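Side-chain contacts in BDI_3064 protein (Parabacteroides distasonis ATCC 8503, PDB 5Z06), which hydrolyses linear beta-1,2-glucan and beta-1,2-glucooligosaccharides of four or more glucose units, releasing sophorose from the non-reducing end: residues F296-E301 / G308-N313; I330-A335 / N667-T672; W643-F648 / P661-L666. One frame throughout, in Å; residues are numbered along the deposited sequence.

Contact 1: F296-E301 / G308-N313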
loop_
_atom_site.group_PDB
_atom_site.type_symbol
_atom_site.label_atom_id
_atom_site.label_comp_id
_atom_site.label_asym_id
_atom_site.label_seq_id
_atom_site.Cartn_x
_atom_site.Cartn_y
_atom_site.Cartn_z
ATOM N N PHE A 296 8.810 4.174 -8.230
ATOM C CA PHE A 296 9.761 5.177 -7.760
ATOM C C PHE A 296 9.061 6.448 -7.253
ATOM O O PHE A 296 9.467 7.036 -6.246
ATOM C CB PHE A 296 10.736 5.485 -8.894
ATOM C CG PHE A 296 11.445 6.772 -8.765
ATOM C CD1 PHE A 296 10.872 7.942 -9.255
ATOM C CD2 PHE A 296 12.704 6.825 -8.198
ATOM C CE1 PHE A 296 11.540 9.151 -9.166
ATOM C CE2 PHE A 296 13.387 8.033 -8.124
ATOM C CZ PHE A 296 12.810 9.193 -8.610
ATOM N N ARG A 297 7.987 6.848 -7.932
ATOM C CA ARG A 297 7.254 8.050 -7.556
ATOM C C ARG A 297 6.877 8.053 -6.088
ATOM O O ARG A 297 6.915 9.077 -5.443
ATOM C CB ARG A 297 5.985 8.186 -8.369
ATOM C CG ARG A 297 6.159 8.424 -9.850
ATOM C CD ARG A 297 4.804 8.286 -10.521
ATOM N NE ARG A 297 4.951 8.218 -11.965
ATOM C CZ ARG A 297 4.025 7.765 -12.789
ATOM N NH1 ARG A 297 2.837 7.353 -12.339
ATOM N NH2 ARG A 297 4.278 7.748 -14.080
ATOM N N TYR A 298 6.483 6.897 -5.583
ATOM C CA TYR A 298 6.136 6.756 -4.187
ATOM C C TYR A 298 7.202 7.316 -3.222
ATOM O O TYR A 298 6.873 7.872 -2.179
ATOM C CB TYR A 298 5.884 5.274 -3.895
ATOM C CG TYR A 298 5.351 5.036 -2.547
ATOM C CD1 TYR A 298 6.197 4.986 -1.468
ATOM C CD2 TYR A 298 3.990 4.916 -2.332
ATOM C CE1 TYR A 298 5.720 4.788 -0.197
ATOM C CE2 TYR A 298 3.483 4.701 -1.053
ATOM C CZ TYR A 298 4.365 4.650 0.011
ATOM O OH TYR A 298 3.932 4.478 1.290
ATOM N N TYR A 299 8.462 7.124 -3.568
ATOM C CA TYR A 299 9.606 7.445 -2.717
ATOM C C TYR A 299 10.210 8.774 -3.107
ATOM O O TYR A 299 10.992 9.339 -2.356
ATOM C CB TYR A 299 10.653 6.336 -2.832
ATOM C CG TYR A 299 10.014 5.044 -2.515
ATOM C CD1 TYR A 299 9.873 4.630 -1.209
ATOM C CD2 TYR A 299 9.459 4.259 -3.525
ATOM C CE1 TYR A 299 9.220 3.448 -0.899
ATOM C CE2 TYR A 299 8.794 3.096 -3.232
ATOM C CZ TYR A 299 8.665 2.696 -1.930
ATOM O OH TYR A 299 8.022 1.529 -1.686
ATOM N N TRP A 300 9.870 9.253 -4.306
ATOM C CA TRP A 300 10.328 10.539 -4.750
ATOM C C TRP A 300 9.309 11.630 -4.397
ATOM O O TRP A 300 9.383 12.191 -3.315
ATOM C CB TRP A 300 10.678 10.484 -6.230
ATOM C CG TRP A 300 11.400 11.715 -6.620
ATOM C CD1 TRP A 300 10.970 12.691 -7.453
ATOM C CD2 TRP A 300 12.682 12.115 -6.144
ATOM N NE1 TRP A 300 11.923 13.671 -7.557
ATOM C CE2 TRP A 300 12.980 13.350 -6.744
ATOM C CE3 TRP A 300 13.622 11.536 -5.275
ATOM C CZ2 TRP A 300 14.175 14.027 -6.501
ATOM C CZ3 TRP A 300 14.804 12.198 -5.039
ATOM C CH2 TRP A 300 15.074 13.434 -5.658
ATOM N N GLU A 301 8.361 11.931 -5.273
ATOM C CA GLU A 301 7.358 12.931 -4.974
ATOM C C GLU A 301 6.457 12.517 -3.819
ATOM O O GLU A 301 5.901 13.363 -3.118
ATOM C CB GLU A 301 6.523 13.204 -6.220
ATOM C CG GLU A 301 5.605 12.068 -6.605
ATOM C CD GLU A 301 4.999 12.255 -7.964
ATOM O OE1 GLU A 301 5.712 12.089 -8.969
ATOM O OE2 GLU A 301 3.782 12.524 -8.000
ATOM N N GLY A 308 12.441 13.199 3.483
ATOM C CA GLY A 308 12.753 12.603 2.189
ATOM C C GLY A 308 12.529 11.092 2.145
ATOM O O GLY A 308 12.834 10.449 1.156
ATOM N N LEU A 309 11.933 10.540 3.197
ATOM C CA LEU A 309 11.833 9.117 3.371
ATOM C C LEU A 309 10.426 8.602 3.111
ATOM O O LEU A 309 9.485 9.371 2.845
ATOM C CB LEU A 309 12.329 8.765 4.763
ATOM C CG LEU A 309 13.858 8.843 4.913
ATOM C CD1 LEU A 309 14.207 8.325 6.297
ATOM C CD2 LEU A 309 14.631 8.083 3.853
ATOM N N ALA A 310 10.304 7.283 3.158
ATOM C CA ALA A 310 9.134 6.606 2.663
ATOM C C ALA A 310 8.055 6.557 3.695
ATOM O O ALA A 310 8.269 6.099 4.803
ATOM C CB ALA A 310 9.471 5.195 2.220
ATOM N N ARG A 311 6.873 6.988 3.296
ATOM C CA ARG A 311 5.732 6.817 4.117
ATOM C C ARG A 311 5.373 5.344 4.234
ATOM O O ARG A 311 5.629 4.557 3.336
ATOM C CB ARG A 311 4.582 7.669 3.578
ATOM C CG ARG A 311 4.869 9.119 3.886
ATOM C CD ARG A 311 3.687 10.017 3.754
ATOM N NE ARG A 311 3.756 10.692 2.488
ATOM C CZ ARG A 311 3.823 12.005 2.272
ATOM N NH1 ARG A 311 3.780 12.915 3.237
ATOM N NH2 ARG A 311 3.892 12.400 1.019
ATOM N N GLU A 312 4.816 4.974 5.369
ATOM C CA GLU A 312 4.335 3.626 5.553
ATOM C C GLU A 312 3.387 3.249 4.429
ATOM O O GLU A 312 3.481 2.168 3.868
ATOM C CB GLU A 312 3.621 3.492 6.885
ATOM C CG GLU A 312 2.870 2.179 7.101
ATOM C CD GLU A 312 3.730 0.943 7.235
ATOM O OE1 GLU A 312 4.929 0.948 6.852
ATOM O OE2 GLU A 312 3.182 -0.066 7.754
ATOM N N ASN A 313 2.458 4.141 4.137
ATOM C CA ASN A 313 1.498 3.911 3.069
ATOM C C ASN A 313 0.841 5.221 2.694
ATOM O O ASN A 313 0.828 6.158 3.490
ATOM C CB ASN A 313 0.417 2.876 3.470
ATOM C CG ASN A 313 -0.407 3.323 4.643
ATOM O OD1 ASN A 313 0.066 3.301 5.782
ATOM N ND2 ASN A 313 -1.632 3.770 4.375
HETATM O O HOH W 1 6.477 7.719 0.528
HETATM O O HOH W 2 11.837 8.340 -0.015
#
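Where the chain passes from helix 284-297 toward strand 313-314, in the helical domain of this glycoside hydrolase of the six-hairpin clan, two successive tyrosines, Tyr298 and Tyr299, meet the Ala310 methyl group and the backbone of Arg311 to Asn313. With CG trans to its backbone N (chi1 -172°), Tyr298 extends its ring across the gap, and its phenol donates from OH to Arg311 O at 2.7 Å. The hydroxyl approaches from above the carbonyl plane, 62° out of it, at a C=O...donor angle of 117°, and does not lie on a lone pair. The same OH packs against Asn313 CA at 3.1 Å. Tyr299 turns an edge to the loop: its CD1 touches Ala310 CB at 3.5 Å, while Tyr298 CD1 sits 3.3 Å above the centre of the Tyr299 ring. The Tyr299 hydroxyl is engaged elsewhere, accepting from Ala669 N, and the Arg311 guanidinium leaves the interface to reach Asn318 O. A phenylalanine in place of Tyr298 would probably keep most of the ring packing but leave Arg311 O without this donor and the loop less firmly fixed. Two waters complete the join between the backbones. One donates to Tyr298 O and accepts from Arg311 N at 2.9 Å; the other donates to two carbonyls, bridging Tyr299 O at 2.7 Å and Gly308 O at 2.6 Å.

Contact 2: I330-A335 / N667-T672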
loop_
_atom_site.group_PDB
_atom_site.type_symbol
_atom_site.label_atom_id
_atom_site.label_comp_id
_atom_site.label_asym_id
_atom_site.label_seq_id
_atom_site.Cartn_x
_atom_site.Cartn_y
_atom_site.Cartn_z
ATOM N N ILE A 330 15.157 4.203 -0.813
ATOM C CA ILE A 330 16.513 4.687 -1.029
ATOM C C ILE A 330 17.131 3.991 -2.231
ATOM O O ILE A 330 17.718 4.635 -3.096
ATOM C CB ILE A 330 17.324 4.483 0.270
ATOM C CG1 ILE A 330 17.088 5.697 1.172
ATOM C CG2 ILE A 330 18.802 4.235 0.011
ATOM C CD1 ILE A 330 17.522 5.476 2.603
ATOM N N MET A 331 16.952 2.679 -2.278
ATOM C CA MET A 331 17.441 1.864 -3.386
ATOM C C MET A 331 16.669 2.108 -4.671
ATOM O O MET A 331 17.288 2.195 -5.721
ATOM C CB MET A 331 17.442 0.388 -3.014
ATOM C CG MET A 331 18.418 0.164 -1.892
ATOM S SD MET A 331 18.102 -1.402 -1.111
ATOM C CE MET A 331 19.211 -2.347 -2.106
ATOM N N ALA A 332 15.349 2.277 -4.553
ATOM C CA ALA A 332 14.522 2.701 -5.668
ATOM C C ALA A 332 14.987 4.043 -6.198
ATOM O O ALA A 332 14.996 4.257 -7.417
ATOM C CB ALA A 332 13.049 2.765 -5.272
ATOM N N ILE A 333 15.370 4.955 -5.307
ATOM C CA ILE A 333 15.832 6.254 -5.759
ATOM C C ILE A 333 17.171 6.141 -6.493
ATOM O O ILE A 333 17.356 6.743 -7.553
ATOM C CB ILE A 333 15.888 7.294 -4.624
ATOM C CG1 ILE A 333 14.489 7.597 -4.125
ATOM C CG2 ILE A 333 16.491 8.578 -5.145
ATOM C CD1 ILE A 333 14.423 8.255 -2.760
ATOM N N VAL A 334 18.089 5.337 -5.972
ATOM C CA VAL A 334 19.350 5.116 -6.670
ATOM C C VAL A 334 19.093 4.585 -8.090
ATOM O O VAL A 334 19.662 5.099 -9.067
ATOM C CB VAL A 334 20.259 4.177 -5.877
ATOM C CG1 VAL A 334 21.421 3.670 -6.701
ATOM C CG2 VAL A 334 20.781 4.901 -4.654
ATOM N N ALA A 335 18.226 3.572 -8.193
ATOM C CA ALA A 335 17.831 3.021 -9.484
ATOM C C ALA A 335 17.269 4.124 -10.365
ATOM O O ALA A 335 17.600 4.196 -11.537
ATOM C CB ALA A 335 16.786 1.924 -9.319
ATOM N N ASN A 667 6.059 -2.244 -0.388
ATOM C CA ASN A 667 5.771 -3.078 -1.554
ATOM C C ASN A 667 6.143 -2.463 -2.890
ATOM O O ASN A 667 6.302 -3.183 -3.878
ATOM C CB ASN A 667 4.298 -3.481 -1.542
ATOM C CG ASN A 667 3.966 -4.415 -0.382
ATOM O OD1 ASN A 667 4.858 -4.997 0.194
ATOM N ND2 ASN A 667 2.691 -4.569 -0.054
ATOM N N GLN A 668 6.299 -1.158 -2.947
ATOM C CA GLN A 668 6.519 -0.539 -4.266
ATOM C C GLN A 668 7.987 -0.566 -4.610
ATOM O O GLN A 668 8.348 -0.888 -5.732
ATOM C CB GLN A 668 5.972 0.892 -4.328
ATOM C CG GLN A 668 4.479 1.087 -4.097
ATOM C CD GLN A 668 3.607 0.154 -4.905
ATOM O OE1 GLN A 668 3.423 -0.989 -4.511
ATOM N NE2 GLN A 668 3.095 0.623 -6.059
ATOM N N ALA A 669 8.843 -0.216 -3.661
ATOM C CA ALA A 669 10.276 -0.087 -3.970
ATOM C C ALA A 669 10.895 -1.417 -4.405
ATOM O O ALA A 669 11.712 -1.444 -5.350
ATOM C CB ALA A 669 11.049 0.494 -2.800
ATOM N N PRO A 670 10.511 -2.536 -3.744
ATOM C CA PRO A 670 11.091 -3.787 -4.205
ATOM C C PRO A 670 10.873 -4.038 -5.665
ATOM O O PRO A 670 11.710 -4.669 -6.302
ATOM C CB PRO A 670 10.372 -4.833 -3.359
ATOM C CG PRO A 670 10.302 -4.136 -2.049
ATOM C CD PRO A 670 9.877 -2.726 -2.432
ATOM N N VAL A 671 9.779 -3.525 -6.203
ATOM C CA VAL A 671 9.494 -3.734 -7.611
ATOM C C VAL A 671 10.538 -2.980 -8.448
ATOM O O VAL A 671 11.196 -3.562 -9.317
ATOM C CB VAL A 671 8.072 -3.289 -7.960
ATOM C CG1 VAL A 671 7.819 -3.429 -9.472
ATOM C CG2 VAL A 671 7.071 -4.102 -7.135
ATOM N N THR A 672 10.710 -1.704 -8.152
ATOM C CA THR A 672 11.723 -0.911 -8.860
ATOM C C THR A 672 13.089 -1.561 -8.726
ATOM O O THR A 672 13.792 -1.749 -9.701
ATOM C CB THR A 672 11.775 0.504 -8.303
ATOM O OG1 THR A 672 10.478 1.098 -8.432
ATOM C CG2 THR A 672 12.826 1.385 -9.047
#
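Ala332 and Thr672 bury the greatest area here, and Ala669 completes the group. Ala332 CB points toward the partner helix and fits between two of its side chains, 3.9 Å from Ala669 CB and 4.0 Å from Thr672 CB. Thr672 answers with its methyl branch: chi1 of -58° puts OG1 anti to the carbonyl carbon and leaves CG2 anti to the backbone N, facing helix 323-338, where CG2 lies 4.0 Å from Ala332 O and also meets Ala335 CB at 4.0 Å. The other branch serves a third helix, OG1 being hydrogen-bonded to Gln292 O of helix 284-297, which fixes the rotation of the side chain and satisfies its buried hydroxyl. Such small residues let the axes of the two segments approach to 8.4 Å, with their N-to-C directions 36° apart. This packing of helices 323-338 and 665-680, which run in broadly the same direction though distant in sequence, is consistent with the (alpha/alpha)6 barrel expected of the six-hairpin clan. Helix 665-680 is kinked just here: Pro670 has no N-H to give, and neither its N nor that of Val671 bonds to the preceding turn in the regular way. Ala669 CB stands immediately before this kink, its methyl directed at helix 323-338.

Contact 3: W643-F648 / P661-L666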
loop_
_atom_site.group_PDB
_atom_site.type_symbol
_atom_site.label_atom_id
_atom_site.label_comp_id
_atom_site.label_asym_id
_atom_site.label_seq_id
_atom_site.Cartn_x
_atom_site.Cartn_y
_atom_site.Cartn_z
ATOM N N TRP A 643 -3.725 -0.512 -11.846
ATOM C CA TRP A 643 -2.628 0.418 -12.138
ATOM C C TRP A 643 -2.990 1.810 -11.660
ATOM O O TRP A 643 -4.028 2.326 -11.994
ATOM C CB TRP A 643 -2.335 0.466 -13.611
ATOM C CG TRP A 643 -1.252 1.392 -13.932
ATOM C CD1 TRP A 643 -1.378 2.599 -14.518
ATOM C CD2 TRP A 643 0.142 1.193 -13.694
ATOM N NE1 TRP A 643 -0.147 3.187 -14.662
ATOM C CE2 TRP A 643 0.811 2.338 -14.179
ATOM C CE3 TRP A 643 0.895 0.149 -13.145
ATOM C CZ2 TRP A 643 2.201 2.481 -14.123
ATOM C CZ3 TRP A 643 2.292 0.284 -13.081
ATOM C CH2 TRP A 643 2.928 1.452 -13.575
ATOM N N GLY A 644 -2.115 2.404 -10.883
ATOM C CA GLY A 644 -2.371 3.677 -10.277
ATOM C C GLY A 644 -1.153 4.579 -10.387
ATOM O O GLY A 644 -0.165 4.254 -11.074
ATOM N N GLU A 645 -1.218 5.657 -9.613
ATOM C CA GLU A 645 -0.308 6.792 -9.711
ATOM C C GLU A 645 1.067 6.455 -9.202
ATOM O O GLU A 645 2.059 7.069 -9.640
ATOM C CB GLU A 645 -0.859 7.976 -8.909
ATOM C CG GLU A 645 -2.117 8.599 -9.501
ATOM C CD GLU A 645 -3.391 7.818 -9.261
ATOM O OE1 GLU A 645 -3.395 6.843 -8.498
ATOM O OE2 GLU A 645 -4.408 8.217 -9.827
ATOM N N TYR A 646 1.129 5.502 -8.256
ATOM C CA TYR A 646 2.387 5.090 -7.670
ATOM C C TYR A 646 2.743 3.650 -8.009
ATOM O O TYR A 646 3.468 3.001 -7.276
ATOM C CB TYR A 646 2.390 5.338 -6.174
ATOM C CG TYR A 646 2.381 6.794 -5.754
ATOM C CD1 TYR A 646 2.998 7.793 -6.513
ATOM C CD2 TYR A 646 1.778 7.172 -4.584
ATOM C CE1 TYR A 646 2.967 9.106 -6.105
ATOM C CE2 TYR A 646 1.771 8.482 -4.168
ATOM C CZ TYR A 646 2.368 9.432 -4.932
ATOM O OH TYR A 646 2.337 10.716 -4.499
ATOM N N GLY A 647 2.283 3.185 -9.162
ATOM C CA GLY A 647 2.543 1.838 -9.619
ATOM C C GLY A 647 1.275 1.057 -9.372
ATOM O O GLY A 647 0.184 1.623 -9.301
ATOM N N PHE A 648 1.410 -0.241 -9.213
ATOM C CA PHE A 648 0.231 -1.061 -9.019
ATOM C C PHE A 648 -0.283 -0.869 -7.624
ATOM O O PHE A 648 0.487 -0.666 -6.692
ATOM C CB PHE A 648 0.496 -2.533 -9.277
ATOM C CG PHE A 648 0.918 -2.821 -10.670
ATOM C CD1 PHE A 648 -0.024 -2.998 -11.664
ATOM C CD2 PHE A 648 2.260 -2.947 -10.994
ATOM C CE1 PHE A 648 0.374 -3.287 -12.953
ATOM C CE2 PHE A 648 2.655 -3.220 -12.291
ATOM C CZ PHE A 648 1.711 -3.387 -13.265
ATOM N N PRO A 661 -7.023 0.137 -1.269
ATOM C CA PRO A 661 -7.099 1.597 -1.432
ATOM C C PRO A 661 -5.764 2.309 -1.273
ATOM O O PRO A 661 -5.743 3.522 -1.294
ATOM C CB PRO A 661 -8.054 2.015 -0.314
ATOM C CG PRO A 661 -7.868 0.970 0.750
ATOM C CD PRO A 661 -7.389 -0.292 0.091
ATOM N N LEU A 662 -4.652 1.582 -1.139
ATOM C CA LEU A 662 -3.381 2.200 -0.803
ATOM C C LEU A 662 -2.237 1.701 -1.661
ATOM O O LEU A 662 -2.324 0.664 -2.338
ATOM C CB LEU A 662 -3.051 2.008 0.704
ATOM C CG LEU A 662 -3.098 0.625 1.355
ATOM C CD1 LEU A 662 -1.946 -0.264 0.923
ATOM C CD2 LEU A 662 -3.023 0.779 2.858
ATOM N N PHE A 663 -1.164 2.469 -1.594
ATOM C CA PHE A 663 0.138 2.038 -1.995
ATOM C C PHE A 663 0.958 1.911 -0.738
ATOM O O PHE A 663 0.907 2.774 0.158
ATOM C CB PHE A 663 0.754 3.071 -2.912
ATOM C CG PHE A 663 -0.064 3.321 -4.119
ATOM C CD1 PHE A 663 0.039 2.485 -5.210
ATOM C CD2 PHE A 663 -0.983 4.359 -4.137
ATOM C CE1 PHE A 663 -0.750 2.691 -6.320
ATOM C CE2 PHE A 663 -1.761 4.580 -5.249
ATOM C CZ PHE A 663 -1.653 3.745 -6.342
ATOM N N MET A 664 1.766 0.874 -0.698
ATOM C CA MET A 664 2.459 0.501 0.525
ATOM C C MET A 664 3.940 0.751 0.314
ATOM O O MET A 664 4.492 0.327 -0.680
ATOM C CB MET A 664 2.189 -0.966 0.797
ATOM C CG MET A 664 2.510 -1.406 2.192
ATOM S SD MET A 664 1.319 -0.822 3.398
ATOM C CE MET A 664 2.235 -1.360 4.842
ATOM N N GLY A 665 4.563 1.451 1.262
ATOM C CA GLY A 665 6.004 1.744 1.224
ATOM C C GLY A 665 6.852 0.501 1.085
ATOM O O GLY A 665 7.855 0.502 0.355
ATOM N N LEU A 666 6.468 -0.552 1.801
ATOM C CA LEU A 666 7.190 -1.809 1.728
ATOM C C LEU A 666 7.130 -2.469 0.365
ATOM O O LEU A 666 8.038 -3.229 0.025
ATOM C CB LEU A 666 6.629 -2.819 2.737
ATOM C CG LEU A 666 6.969 -2.682 4.206
ATOM C CD1 LEU A 666 6.139 -3.713 4.933
ATOM C CD2 LEU A 666 8.448 -2.932 4.436
#
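Phe663 directs its ring into the bend of segment 643-648, presenting a face to Tyr646 and its rim to the backbone around it. Tyr646 CB stands over that face in a CH-pi contact, 3.8 Å from the ring centroid and 14° off the normal. Beyond CB, chi1 of -68° places CG trans to the carbonyl carbon, and the Tyr646 ring leads off with its edge toward the same face. The result is a T-shaped pair with centroids 5.6 Å apart and planes at 71°, in which Tyr646 CD2 touches Phe663 CD2 at 4.0 Å. The bend is a tight beta-hairpin: strands 643-644 and 647-648 are joined by a type I turn from Gly644 to Gly647, closed by Gly644 N to Gly647 O at 2.9 Å and by the return bond from Gly647 N to Gly644 O. Both glycines have reasons to lack a side chain. A CB on Gly644 would run into Phe663 CZ, and Gly647 has a backbone conformation that would jam a CB against the preceding carbonyl. Along the rim of Phe663, Gly647 O approaches CE1 at 3.3 Å and Phe648 O approaches CD1 at 3.5 Å, both near the ring plane, where the partly positive ring hydrogens would probably suit them. Glu645 crosses the phenyl group at about a right angle, its carboxylate plane roughly perpendicular to the ring; OE1 only grazes Phe663 CZ at 4.2 Å, while OE2 forms a salt bridge with Arg237 of strand 232-237.

How the contacts relate
Following the chain, contact 1 comes first, closing a short loop of six residues after helix 284-297. Contact 2 then opens on helix 323-338 and closes more than 300 residues later on helix 665-680. Within that long span contact 3 closes its own small loop of twelve residues, and its second segment runs directly into the second segment of contact 2. Strand 663-664 pairs with strand 313-314, joining contacts 1 and 3, which are also linked by Arg297 NH1 to Glu645 O. Gln668 NE2 reaches Tyr646 O and Phe648 O, tying the hairpin to helix 665-680, and the packing of Phe296 CD2 on Ala332 O ties contact 1 to contact 2.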